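Local atomic coordinates of glutamate racemase (Escherichia coli, PDB entry 2JFN), a protein that belongs to the Asp/Glu/hydantoin racemase family of alpha/beta enzymes and binds glutamic acid and uridine-5'-diphosphate-N-acetylmuramoyl-L-alanine. Residues T125-V130 with P196-V201; G131-R136 with A163-L168; A182-L187 with L215-E220. One frame throughout, in Å; residues are numbered along the deposited sequence.

How the contacts relate
All three contacts belong to the part of the fold built on the four-stranded parallel sheet, with strand 129-134 shared by contacts 1 and 2. Contacts 1 and 3 both lie far from the centre of the chain, but only contact 1 is partly buried. It is also the polar one: a carboxylate collects hydroxyl and backbone donors where strands 129-134 and 199-202 begin. Contacts 2 and 3 are mostly buried and rest on largely apolar packing, strand against helix with one threonine hydroxyl in contact 2, helix against helix end in contact 3. Contact 2 alone comes beside the bound glutamic acid. Met-165 packs on Leu-183, joining contacts 2 and 3, while Pro-196 meets Pro-219 between contacts 1 and 3.

Contact 1: T125-V130 with P196-V201; sequences TANGIV and PPDTVV
An Asx turn at Asn-127 and the carboxylate of Asp-198 meet where two parallel strands start side by side. Asp-198 CG lies between its backbone N and carbonyl carbon (chi1 73°), which turns the carboxylate onto residues 125-127, just before the strand. OD1 takes the hydroxyl of Thr-125 (OG1 to OD1 2.7 Å) on the syn side but tilted out of the plane, and Thr-199 OG1 reaches the same oxygen from the opposite face. OD2 accepts a hydrogen bond from Ala-126 N at 2.8 Å through its syn lone pair, while Asn-127 N comes from above the carboxylate plane. Four donors thus fix the group's rotation.

The Asn-127 amide slides past this carboxylate in the opposite direction, their planes 38° apart. Its OD1 closes the Asx turn with Ile-129 N at 2.8 Å, and its ND2 donates to Pro-196 O (3.2 Å), with Glu-195 as a weak second partner.

Beyond the turn the chains enter the parallel sheet of the alpha/beta fold, with Val-130 bridged to Thr-199 and both side chains on the face covered by Ala-121 of helix 118-124. Asp-198 N donates to Ile-129 O at 3.2 Å, and Val-130 CA sits 3.5 Å from Thr-199 O. Ile-129 CG2 packs on the Pro-197 ring, 3.9 Å from CG; further along the sheet, Val-130 CG1 touches Val-201 CG2 at 4.0 Å.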
ATOM      1  N   THR A 125      12.633 -18.200   1.657  1.00 39.86           N
ATOM      2  CA  THR A 125      12.146 -19.258   2.522  1.00 40.44           C
ATOM      3  C   THR A 125      13.143 -20.408   2.623  1.00 41.06           C
ATOM      4  O   THR A 125      13.819 -20.747   1.653  1.00 40.79           O
ATOM      5  CB  THR A 125      10.781 -19.806   2.035  1.00 40.32           C
ATOM      6  OG1 THR A 125      10.316 -20.808   2.946  1.00 40.44           O
ATOM      7  CG2 THR A 125      10.898 -20.406   0.638  1.00 40.44           C
ATOM      8  N   ALA A 126      13.237 -20.992   3.813  1.00 41.50           N
ATOM      9  CA  ALA A 126      14.146 -22.105   4.046  1.00 42.01           C
ATOM     10  C   ALA A 126      13.363 -23.407   4.160  1.00 42.35           C
ATOM     11  O   ALA A 126      13.857 -24.469   3.775  1.00 42.99           O
ATOM     12  CB  ALA A 126      14.954 -21.864   5.319  1.00 41.90           C
ATOM     13  N   ASN A 127      12.141 -23.330   4.681  1.00 41.88           N
ATOM     14  CA  ASN A 127      11.321 -24.526   4.836  1.00 41.62           C
ATOM     15  C   ASN A 127      10.349 -24.718   3.682  1.00 41.10           C
ATOM     16  O   ASN A 127       9.597 -25.692   3.643  1.00 41.43           O
ATOM     17  CB  ASN A 127      10.566 -24.483   6.174  1.00 41.84           C
ATOM     18  CG  ASN A 127       9.368 -23.546   6.151  1.00 41.92           C
ATOM     19  OD1 ASN A 127       9.282 -22.635   5.330  1.00 41.99           O
ATOM     20  ND2 ASN A 127       8.441 -23.763   7.077  1.00 41.74           N
ATOM     21  N   GLY A 128      10.372 -23.787   2.734  1.00 40.81           N
ATOM     22  CA  GLY A 128       9.492 -23.881   1.584  1.00 39.82           C
ATOM     23  C   GLY A 128       8.043 -23.510   1.846  1.00 39.18           C
ATOM     24  O   GLY A 128       7.201 -23.673   0.966  1.00 39.41           O
ATOM     25  N   ILE A 129       7.740 -23.021   3.047  1.00 38.60           N
ATOM     26  CA  ILE A 129       6.371 -22.628   3.381  1.00 37.56           C
ATOM     27  C   ILE A 129       6.293 -21.100   3.401  1.00 36.88           C
ATOM     28  O   ILE A 129       6.819 -20.455   4.307  1.00 36.65           O
ATOM     29  CB  ILE A 129       5.940 -23.126   4.777  1.00 37.63           C
ATOM     30  CG1 ILE A 129       6.427 -24.560   5.018  1.00 38.02           C
ATOM     31  CG2 ILE A 129       4.421 -23.048   4.894  1.00 37.28           C
ATOM     32  CD1 ILE A 129       5.671 -25.620   4.259  1.00 38.18           C
ATOM     33  N   VAL A 130       5.632 -20.527   2.403  1.00 35.90           N
ATOM     34  CA  VAL A 130       5.501 -19.082   2.323  1.00 34.41           C
ATOM     35  C   VAL A 130       4.059 -18.652   2.543  1.00 33.52           C
ATOM     36  O   VAL A 130       3.139 -19.147   1.889  1.00 33.77           O
ATOM     37  CB  VAL A 130       5.985 -18.564   0.954  1.00 34.44           C
ATOM     38  CG1 VAL A 130       5.745 -17.062   0.844  1.00 34.63           C
ATOM     39  CG2 VAL A 130       7.465 -18.873   0.789  1.00 33.95           C
ATOM     40  N   PRO A 196       4.479 -23.775  10.490  1.00 36.88           N
ATOM     41  CA  PRO A 196       3.958 -22.547   9.883  1.00 36.26           C
ATOM     42  C   PRO A 196       4.957 -21.955   8.896  1.00 35.39           C
ATOM     43  O   PRO A 196       6.122 -22.355   8.861  1.00 35.42           O
ATOM     44  CB  PRO A 196       3.721 -21.646  11.092  1.00 36.49           C
ATOM     45  CG  PRO A 196       4.839 -22.033  12.007  1.00 37.04           C
ATOM     46  CD  PRO A 196       4.846 -23.552  11.901  1.00 37.02           C
ATOM     47  N   PRO A 197       4.511 -20.994   8.072  1.00 34.89           N
ATOM     48  CA  PRO A 197       5.412 -20.373   7.093  1.00 34.16           C
ATOM     49  C   PRO A 197       6.587 -19.732   7.812  1.00 33.22           C
ATOM     50  O   PRO A 197       6.411 -19.142   8.873  1.00 33.54           O
ATOM     51  CB  PRO A 197       4.529 -19.310   6.428  1.00 34.06           C
ATOM     52  CG  PRO A 197       3.144 -19.806   6.642  1.00 34.48           C
ATOM     53  CD  PRO A 197       3.182 -20.364   8.035  1.00 34.65           C
ATOM     54  N   ASP A 198       7.789 -19.844   7.259  1.00 32.64           N
ATOM     55  CA  ASP A 198       8.924 -19.203   7.903  1.00 32.00           C
ATOM     56  C   ASP A 198       9.115 -17.826   7.256  1.00 30.70           C
ATOM     57  O   ASP A 198       9.909 -17.004   7.716  1.00 30.48           O
ATOM     58  CB  ASP A 198      10.188 -20.078   7.785  1.00 32.92           C
ATOM     59  CG  ASP A 198      10.783 -20.104   6.383  1.00 34.20           C
ATOM     60  OD1 ASP A 198      10.075 -19.785   5.400  1.00 34.32           O
ATOM     61  OD2 ASP A 198      11.982 -20.471   6.272  1.00 34.48           O
ATOM     62  N   THR A 199       8.341 -17.576   6.205  1.00 29.73           N
ATOM     63  CA  THR A 199       8.393 -16.305   5.478  1.00 28.32           C
ATOM     64  C   THR A 199       6.960 -15.841   5.197  1.00 27.54           C
ATOM     65  O   THR A 199       6.172 -16.581   4.619  1.00 27.62           O
ATOM     66  CB  THR A 199       9.149 -16.482   4.149  1.00 28.44           C
ATOM     67  OG1 THR A 199      10.418 -17.100   4.404  1.00 28.45           O
ATOM     68  CG2 THR A 199       9.386 -15.130   3.480  1.00 27.68           C
ATOM     69  N   VAL A 200       6.617 -14.624   5.615  1.00 26.67           N
ATOM     70  CA  VAL A 200       5.267 -14.111   5.402  1.00 25.45           C
ATOM     71  C   VAL A 200       5.282 -12.842   4.561  1.00 24.96           C
ATOM     72  O   VAL A 200       5.915 -11.853   4.930  1.00 25.00           O
ATOM     73  CB  VAL A 200       4.556 -13.795   6.747  1.00 25.29           C
ATOM     74  CG1 VAL A 200       3.182 -13.178   6.482  1.00 24.41           C
ATOM     75  CG2 VAL A 200       4.395 -15.076   7.574  1.00 25.16           C
ATOM     76  N   VAL A 201       4.579 -12.883   3.436  1.00 24.00           N
ATOM     77  CA  VAL A 201       4.488 -11.743   2.529  1.00 24.07           C
ATOM     78  C   VAL A 201       3.335 -10.841   2.947  1.00 23.96           C
ATOM     79  O   VAL A 201       2.210 -11.300   3.111  1.00 24.03           O
ATOM     80  CB  VAL A 201       4.214 -12.204   1.076  1.00 23.91           C
ATOM     81  CG1 VAL A 201       4.007 -10.989   0.165  1.00 23.25           C
ATOM     82  CG2 VAL A 201       5.374 -13.050   0.574  1.00 23.70           C
TER

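Contact 2: G131-R136 with A163-L168; sequences GLLATR and AEMVEL
Leu-133, near the end of strand 129-134, and Thr-135, just beyond it, pack against residues 163-166 of helix 163-174 in a strand-to-helix contact of the alpha/beta fold. The helix follows strand 156-161, the neighbour of strand 129-134 in the parallel sheet, and leans over that end of the sheet close to the bound glutamic acid.

The apolar part pairs Leu-133 with Met-165, whose side chains cross at about a right angle. Met-165 leaves the helix with CG anti to the backbone N (chi1 -163°) and runs straight to SD before bending at chi3 (-76°). The end of the chain thereby lies across one branch of the leucine: SD and CE are each 4.2 Å from Leu-133 CD1. Leu-183 and Ile-186 of helix 180-186 also touch this methionine, while Val-200 and Leu-202 of the adjacent strand also touch Leu-133.

Mixed contacts, a hydroxyl and its carbon against methyl and backbone carbon, bring Thr-135 onto the helix. Its OG1 stands 3.6 Å from Val-166 CG2, and CB is 3.8 Å from the same methyl, so that one branch of the valine covers the CB-OG1 side of the threonine. Val-166 also touches the glutamic acid, so the valine lies beside the ligand. The Thr-135 hydroxyl additionally approaches Ala-163 CA at 3.7 Å.

Looser van der Waals packing follows toward solvent. The base of Arg-136 lies beside Ala-163 while its guanidinium leads away from the helix, and the two side chains approach no closer than 4.3 Å, from Arg-136 CB to Ala-163 CB.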
ATOM      1  N   GLY A 131       3.865 -17.732   3.478  1.00 32.38           N
ATOM      2  CA  GLY A 131       2.530 -17.246   3.758  1.00 31.20           C
ATOM      3  C   GLY A 131       2.250 -15.929   3.052  1.00 30.54           C
ATOM      4  O   GLY A 131       3.156 -15.129   2.812  1.00 29.56           O
ATOM      5  N   LEU A 132       0.988 -15.711   2.700  1.00 29.94           N
ATOM      6  CA  LEU A 132       0.589 -14.473   2.053  1.00 29.63           C
ATOM      7  C   LEU A 132      -0.556 -13.872   2.846  1.00 29.56           C
ATOM      8  O   LEU A 132      -1.640 -14.458   2.925  1.00 29.35           O
ATOM      9  CB  LEU A 132       0.139 -14.723   0.610  1.00 29.35           C
ATOM     10  CG  LEU A 132      -0.459 -13.519  -0.146  1.00 29.67           C
ATOM     11  CD1 LEU A 132       0.563 -12.391  -0.263  1.00 28.73           C
ATOM     12  CD2 LEU A 132      -0.901 -13.970  -1.537  1.00 29.83           C
ATOM     13  N   LEU A 133      -0.300 -12.729   3.468  1.00 29.49           N
ATOM     14  CA  LEU A 133      -1.326 -12.026   4.230  1.00 30.26           C
ATOM     15  C   LEU A 133      -1.784 -10.888   3.339  1.00 30.96           C
ATOM     16  O   LEU A 133      -0.980 -10.046   2.935  1.00 30.93           O
ATOM     17  CB  LEU A 133      -0.762 -11.435   5.523  1.00 29.82           C
ATOM     18  CG  LEU A 133      -0.554 -12.338   6.729  1.00 29.97           C
ATOM     19  CD1 LEU A 133      -0.049 -11.485   7.882  1.00 29.36           C
ATOM     20  CD2 LEU A 133      -1.872 -13.016   7.107  1.00 29.56           C
ATOM     21  N   ALA A 134      -3.068 -10.872   3.020  1.00 31.95           N
ATOM     22  CA  ALA A 134      -3.620  -9.827   2.174  1.00 33.61           C
ATOM     23  C   ALA A 134      -5.036  -9.557   2.637  1.00 34.73           C
ATOM     24  O   ALA A 134      -5.535 -10.219   3.545  1.00 34.36           O
ATOM     25  CB  ALA A 134      -3.627 -10.281   0.717  1.00 33.35           C
ATOM     26  N   THR A 135      -5.691  -8.579   2.027  1.00 36.55           N
ATOM     27  CA  THR A 135      -7.055  -8.308   2.421  1.00 38.50           C
ATOM     28  C   THR A 135      -7.944  -9.345   1.738  1.00 40.21           C
ATOM     29  O   THR A 135      -7.520 -10.012   0.788  1.00 39.88           O
ATOM     30  CB  THR A 135      -7.485  -6.877   2.048  1.00 38.44           C
ATOM     31  OG1 THR A 135      -8.762  -6.608   2.642  1.00 38.63           O
ATOM     32  CG2 THR A 135      -7.555  -6.703   0.541  1.00 37.99           C
ATOM     33  N   ARG A 136      -9.170  -9.481   2.229  1.00 42.42           N
ATOM     34  CA  ARG A 136     -10.102 -10.465   1.700  1.00 44.95           C
ATOM     35  C   ARG A 136     -10.242 -10.457   0.182  1.00 46.64           C
ATOM     36  O   ARG A 136     -10.240 -11.515  -0.447  1.00 46.85           O
ATOM     37  CB  ARG A 136     -11.478 -10.285   2.350  1.00 44.96           C
ATOM     38  CG  ARG A 136     -12.447 -11.399   2.014  1.00 45.04           C
ATOM     39  CD  ARG A 136     -11.843 -12.754   2.362  1.00 44.89           C
ATOM     40  NE  ARG A 136     -12.578 -13.847   1.736  1.00 45.05           N
ATOM     41  CZ  ARG A 136     -12.231 -15.126   1.820  1.00 44.74           C
ATOM     42  NH1 ARG A 136     -11.153 -15.478   2.508  1.00 44.68           N
ATOM     43  NH2 ARG A 136     -12.957 -16.050   1.209  1.00 44.28           N
ATOM     44  N   ALA A 163      -9.863  -8.686   6.001  1.00 30.33           N
ATOM     45  CA  ALA A 163     -10.304  -7.306   5.908  1.00 29.58           C
ATOM     46  C   ALA A 163     -10.196  -6.694   7.309  1.00 29.44           C
ATOM     47  O   ALA A 163      -9.988  -5.493   7.464  1.00 28.92           O
ATOM     48  CB  ALA A 163     -11.744  -7.252   5.419  1.00 30.07           C
ATOM     49  N   GLU A 164     -10.328  -7.536   8.331  1.00 29.32           N
ATOM     50  CA  GLU A 164     -10.245  -7.064   9.707  1.00 29.78           C
ATOM     51  C   GLU A 164      -8.857  -6.510  10.035  1.00 29.30           C
ATOM     52  O   GLU A 164      -8.716  -5.533  10.776  1.00 28.77           O
ATOM     53  CB  GLU A 164     -10.582  -8.198  10.675  1.00 31.44           C
ATOM     54  CG  GLU A 164     -10.677  -7.743  12.122  1.00 34.82           C
ATOM     55  CD  GLU A 164     -11.080  -8.861  13.067  1.00 36.46           C
ATOM     56  OE1 GLU A 164     -11.525  -9.926  12.582  1.00 38.07           O
ATOM     57  OE2 GLU A 164     -10.960  -8.665  14.296  1.00 37.79           O
ATOM     58  N   MET A 165      -7.824  -7.133   9.484  1.00 28.45           N
ATOM     59  CA  MET A 165      -6.473  -6.659   9.752  1.00 28.20           C
ATOM     60  C   MET A 165      -6.292  -5.259   9.164  1.00 27.54           C
ATOM     61  O   MET A 165      -5.577  -4.423   9.723  1.00 27.24           O
ATOM     62  CB  MET A 165      -5.449  -7.625   9.159  1.00 28.91           C
ATOM     63  CG  MET A 165      -4.056  -7.439   9.739  1.00 30.59           C
ATOM     64  SD  MET A 165      -2.875  -8.657   9.126  1.00 31.94           S
ATOM     65  CE  MET A 165      -3.346 -10.091  10.058  1.00 31.97           C
ATOM     66  N   VAL A 166      -6.943  -5.003   8.034  1.00 26.73           N
ATOM     67  CA  VAL A 166      -6.852  -3.691   7.415  1.00 26.74           C
ATOM     68  C   VAL A 166      -7.412  -2.669   8.400  1.00 27.07           C
ATOM     69  O   VAL A 166      -6.838  -1.601   8.595  1.00 26.02           O
ATOM     70  CB  VAL A 166      -7.659  -3.625   6.104  1.00 26.61           C
ATOM     71  CG1 VAL A 166      -7.580  -2.217   5.519  1.00 26.96           C
ATOM     72  CG2 VAL A 166      -7.117  -4.644   5.110  1.00 26.49           C
ATOM     73  N   GLU A 167      -8.537  -3.015   9.021  1.00 27.89           N
ATOM     74  CA  GLU A 167      -9.182  -2.137   9.991  1.00 29.12           C
ATOM     75  C   GLU A 167      -8.314  -1.924  11.222  1.00 28.28           C
ATOM     76  O   GLU A 167      -8.303  -0.841  11.805  1.00 28.26           O
ATOM     77  CB  GLU A 167     -10.541  -2.713  10.409  1.00 31.04           C
ATOM     78  CG  GLU A 167     -11.608  -2.573   9.348  1.00 34.37           C
ATOM     79  CD  GLU A 167     -11.720  -1.148   8.826  1.00 36.89           C
ATOM     80  OE1 GLU A 167     -11.741  -0.203   9.649  1.00 38.46           O
ATOM     81  OE2 GLU A 167     -11.788  -0.966   7.590  1.00 38.74           O
ATOM     82  N   LEU A 168      -7.591  -2.961  11.626  1.00 28.21           N
ATOM     83  CA  LEU A 168      -6.718  -2.850  12.782  1.00 28.05           C
ATOM     84  C   LEU A 168      -5.642  -1.816  12.471  1.00 27.93           C
ATOM     85  O   LEU A 168      -5.290  -0.997  13.323  1.00 28.11           O
ATOM     86  CB  LEU A 168      -6.091  -4.213  13.107  1.00 28.07           C
ATOM     87  CG  LEU A 168      -7.082  -5.227  13.684  1.00 28.26           C
ATOM     88  CD1 LEU A 168      -6.404  -6.568  13.871  1.00 28.45           C
ATOM     89  CD2 LEU A 168      -7.620  -4.707  15.008  1.00 28.49           C
TER

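Contact 3: A182-L187 with L215-E220; sequences ALKRIL and LQVLPE
Val-217, in the last turn of helix 211-217, wedges its two methyls against one side of helix 180-186, a helix-to-helix contact joining these two helices beside the parallel sheet of the alpha/beta fold. The tight part centres on this valine. Its CG1 lies anti to the backbone N (chi1 177°) and fits between two residues a turn apart on the facing segment, meeting the CB-CG base of Lys-184 on one side and Leu-187 CD1, at 3.8 Å, on the other. Its CG2 rests on the base of Leu-183, 4.0 Å from CB, and equally near Lys-184 CG.

Leu-187 carries the inner half of the contact. The same CD1 that touches the valine also reaches Leu-218 CD2, 3.8 Å away, so a single methyl packs against two successive residues as helix 211-217 ends. Leu-218, where the chain turns out of the helix, crosses Leu-187 at about a right angle; Trp-190 of helix 188-191 packs on it as well. Inward, Leu-183 and Leu-187 both touch Leu-214, one turn earlier in helix 211-217.

The loose, solvent side is the tail of Lys-184. Only the first part of this side chain takes part: beyond CG the chain is extended and carries the ammonium group away from the valine. Its hydrocarbon base, by contrast, passes obliquely over Val-217 in the shortest approach between the two segments, with Lys-184 CG 3.5 Å from Val-217 CG1.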
ATOM      1  N   ALA A 182      -7.088 -10.025  19.007  1.00 34.20           N
ATOM      2  CA  ALA A 182      -7.799 -10.001  17.732  1.00 33.44           C
ATOM      3  C   ALA A 182      -6.867 -10.544  16.646  1.00 32.88           C
ATOM      4  O   ALA A 182      -7.285 -11.306  15.779  1.00 32.37           O
ATOM      5  CB  ALA A 182      -8.234  -8.572  17.397  1.00 33.26           C
ATOM      6  N   LEU A 183      -5.599 -10.146  16.702  1.00 32.52           N
ATOM      7  CA  LEU A 183      -4.611 -10.615  15.736  1.00 31.97           C
ATOM      8  C   LEU A 183      -4.393 -12.115  15.843  1.00 31.47           C
ATOM      9  O   LEU A 183      -4.342 -12.815  14.829  1.00 31.07           O
ATOM     10  CB  LEU A 183      -3.272  -9.910  15.946  1.00 32.53           C
ATOM     11  CG  LEU A 183      -2.982  -8.660  15.119  1.00 33.44           C
ATOM     12  CD1 LEU A 183      -1.560  -8.189  15.426  1.00 33.67           C
ATOM     13  CD2 LEU A 183      -3.134  -8.969  13.627  1.00 33.50           C
ATOM     14  N   LYS A 184      -4.252 -12.608  17.070  1.00 30.86           N
ATOM     15  CA  LYS A 184      -4.036 -14.034  17.290  1.00 31.16           C
ATOM     16  C   LYS A 184      -5.190 -14.836  16.712  1.00 30.89           C
ATOM     17  O   LYS A 184      -4.995 -15.919  16.164  1.00 30.37           O
ATOM     18  CB  LYS A 184      -3.912 -14.335  18.788  1.00 31.63           C
ATOM     19  CG  LYS A 184      -2.659 -13.778  19.432  1.00 32.93           C
ATOM     20  CD  LYS A 184      -2.683 -13.961  20.941  1.00 33.75           C
ATOM     21  CE  LYS A 184      -1.495 -13.276  21.594  1.00 34.92           C
ATOM     22  NZ  LYS A 184      -1.570 -13.346  23.090  1.00 35.78           N
ATOM     23  N   ARG A 185      -6.395 -14.298  16.851  1.00 30.97           N
ATOM     24  CA  ARG A 185      -7.588 -14.962  16.345  1.00 31.66           C
ATOM     25  C   ARG A 185      -7.522 -15.025  14.823  1.00 30.92           C
ATOM     26  O   ARG A 185      -7.748 -16.073  14.217  1.00 30.74           O
ATOM     27  CB  ARG A 185      -8.836 -14.189  16.783  1.00 32.95           C
ATOM     28  CG  ARG A 185     -10.139 -14.790  16.279  1.00 35.19           C
ATOM     29  CD  ARG A 185     -10.391 -16.166  16.885  1.00 36.95           C
ATOM     30  NE  ARG A 185     -11.483 -16.850  16.196  1.00 38.48           N
ATOM     31  CZ  ARG A 185     -11.398 -17.319  14.956  1.00 39.27           C
ATOM     32  NH1 ARG A 185     -10.271 -17.186  14.266  1.00 39.25           N
ATOM     33  NH2 ARG A 185     -12.447 -17.907  14.397  1.00 40.18           N
ATOM     34  N   ILE A 186      -7.203 -13.892  14.208  1.00 30.14           N
ATOM     35  CA  ILE A 186      -7.101 -13.836  12.758  1.00 29.32           C
ATOM     36  C   ILE A 186      -6.035 -14.818  12.268  1.00 28.71           C
ATOM     37  O   ILE A 186      -6.226 -15.506  11.267  1.00 28.31           O
ATOM     38  CB  ILE A 186      -6.732 -12.404  12.288  1.00 29.04           C
ATOM     39  CG1 ILE A 186      -7.862 -11.432  12.655  1.00 29.51           C
ATOM     40  CG2 ILE A 186      -6.467 -12.396  10.784  1.00 29.20           C
ATOM     41  CD1 ILE A 186      -7.541  -9.968  12.365  1.00 29.37           C
ATOM     42  N   LEU A 187      -4.916 -14.889  12.984  1.00 28.36           N
ATOM     43  CA  LEU A 187      -3.816 -15.772  12.604  1.00 28.42           C
ATOM     44  C   LEU A 187      -3.900 -17.186  13.194  1.00 28.77           C
ATOM     45  O   LEU A 187      -2.991 -17.994  13.006  1.00 27.81           O
ATOM     46  CB  LEU A 187      -2.477 -15.126  13.003  1.00 28.23           C
ATOM     47  CG  LEU A 187      -2.152 -13.796  12.308  1.00 28.51           C
ATOM     48  CD1 LEU A 187      -0.979 -13.104  12.996  1.00 28.72           C
ATOM     49  CD2 LEU A 187      -1.835 -14.055  10.848  1.00 28.48           C
ATOM     50  N   LEU A 215       4.814  -9.389  14.643  1.00 29.30           N
ATOM     51  CA  LEU A 215       5.965 -10.115  15.148  1.00 30.96           C
ATOM     52  C   LEU A 215       5.771 -10.617  16.576  1.00 31.93           C
ATOM     53  O   LEU A 215       6.450 -11.544  17.007  1.00 32.43           O
ATOM     54  CB  LEU A 215       7.215  -9.240  15.039  1.00 30.54           C
ATOM     55  CG  LEU A 215       7.630  -9.017  13.580  1.00 30.81           C
ATOM     56  CD1 LEU A 215       8.808  -8.071  13.506  1.00 30.80           C
ATOM     57  CD2 LEU A 215       7.983 -10.357  12.946  1.00 30.46           C
ATOM     58  N   GLN A 216       4.842 -10.016  17.312  1.00 33.13           N
ATOM     59  CA  GLN A 216       4.587 -10.456  18.679  1.00 34.56           C
ATOM     60  C   GLN A 216       3.675 -11.678  18.680  1.00 34.80           C
ATOM     61  O   GLN A 216       3.733 -12.511  19.583  1.00 35.06           O
ATOM     62  CB  GLN A 216       3.923  -9.343  19.498  1.00 35.66           C
ATOM     63  CG  GLN A 216       4.744  -8.076  19.653  1.00 37.89           C
ATOM     64  CD  GLN A 216       4.084  -7.073  20.582  1.00 39.33           C
ATOM     65  OE1 GLN A 216       4.043  -7.273  21.798  1.00 41.09           O
ATOM     66  NE2 GLN A 216       3.550  -5.995  20.016  1.00 39.66           N
ATOM     67  N   VAL A 217       2.837 -11.781  17.655  1.00 34.71           N
ATOM     68  CA  VAL A 217       1.883 -12.875  17.540  1.00 35.07           C
ATOM     69  C   VAL A 217       2.376 -14.063  16.723  1.00 35.24           C
ATOM     70  O   VAL A 217       2.111 -15.211  17.071  1.00 34.92           O
ATOM     71  CB  VAL A 217       0.553 -12.360  16.921  1.00 35.06           C
ATOM     72  CG1 VAL A 217      -0.430 -13.505  16.731  1.00 35.49           C
ATOM     73  CG2 VAL A 217      -0.043 -11.297  17.815  1.00 35.11           C
ATOM     74  N   LEU A 218       3.084 -13.789  15.632  1.00 35.48           N
ATOM     75  CA  LEU A 218       3.585 -14.853  14.768  1.00 35.98           C
ATOM     76  C   LEU A 218       4.679 -15.686  15.429  1.00 36.85           C
ATOM     77  O   LEU A 218       5.445 -15.187  16.257  1.00 36.56           O
ATOM     78  CB  LEU A 218       4.124 -14.266  13.457  1.00 35.20           C
ATOM     79  CG  LEU A 218       3.125 -13.605  12.497  1.00 34.74           C
ATOM     80  CD1 LEU A 218       3.890 -12.796  11.463  1.00 33.85           C
ATOM     81  CD2 LEU A 218       2.257 -14.663  11.824  1.00 34.29           C
ATOM     82  N   PRO A 219       4.764 -16.977  15.068  1.00 37.78           N
ATOM     83  CA  PRO A 219       5.783 -17.860  15.639  1.00 38.69           C
ATOM     84  C   PRO A 219       7.194 -17.321  15.443  1.00 39.23           C
ATOM     85  O   PRO A 219       7.520 -16.754  14.396  1.00 39.41           O
ATOM     86  CB  PRO A 219       5.555 -19.186  14.911  1.00 38.57           C
ATOM     87  CG  PRO A 219       4.860 -18.789  13.648  1.00 38.75           C
ATOM     88  CD  PRO A 219       3.919 -17.708  14.110  1.00 38.25           C
ATOM     89  N   GLU A 220       8.022 -17.504  16.463  1.00 39.72           N
ATOM     90  CA  GLU A 220       9.404 -17.038  16.447  1.00 40.27           C
ATOM     91  C   GLU A 220      10.075 -17.401  15.126  1.00 39.71           C
ATOM     92  O   GLU A 220       9.787 -18.450  14.544  1.00 40.05           O
ATOM     93  CB  GLU A 220      10.188 -17.688  17.591  1.00 41.80           C
ATOM     94  CG  GLU A 220       9.371 -17.945  18.852  1.00 43.87           C
ATOM     95  CD  GLU A 220      10.030 -18.972  19.764  1.00 45.18           C
ATOM     96  OE1 GLU A 220      11.135 -18.692  20.277  1.00 45.89           O
ATOM     97  OE2 GLU A 220       9.442 -20.065  19.962  1.00 45.96           O
TER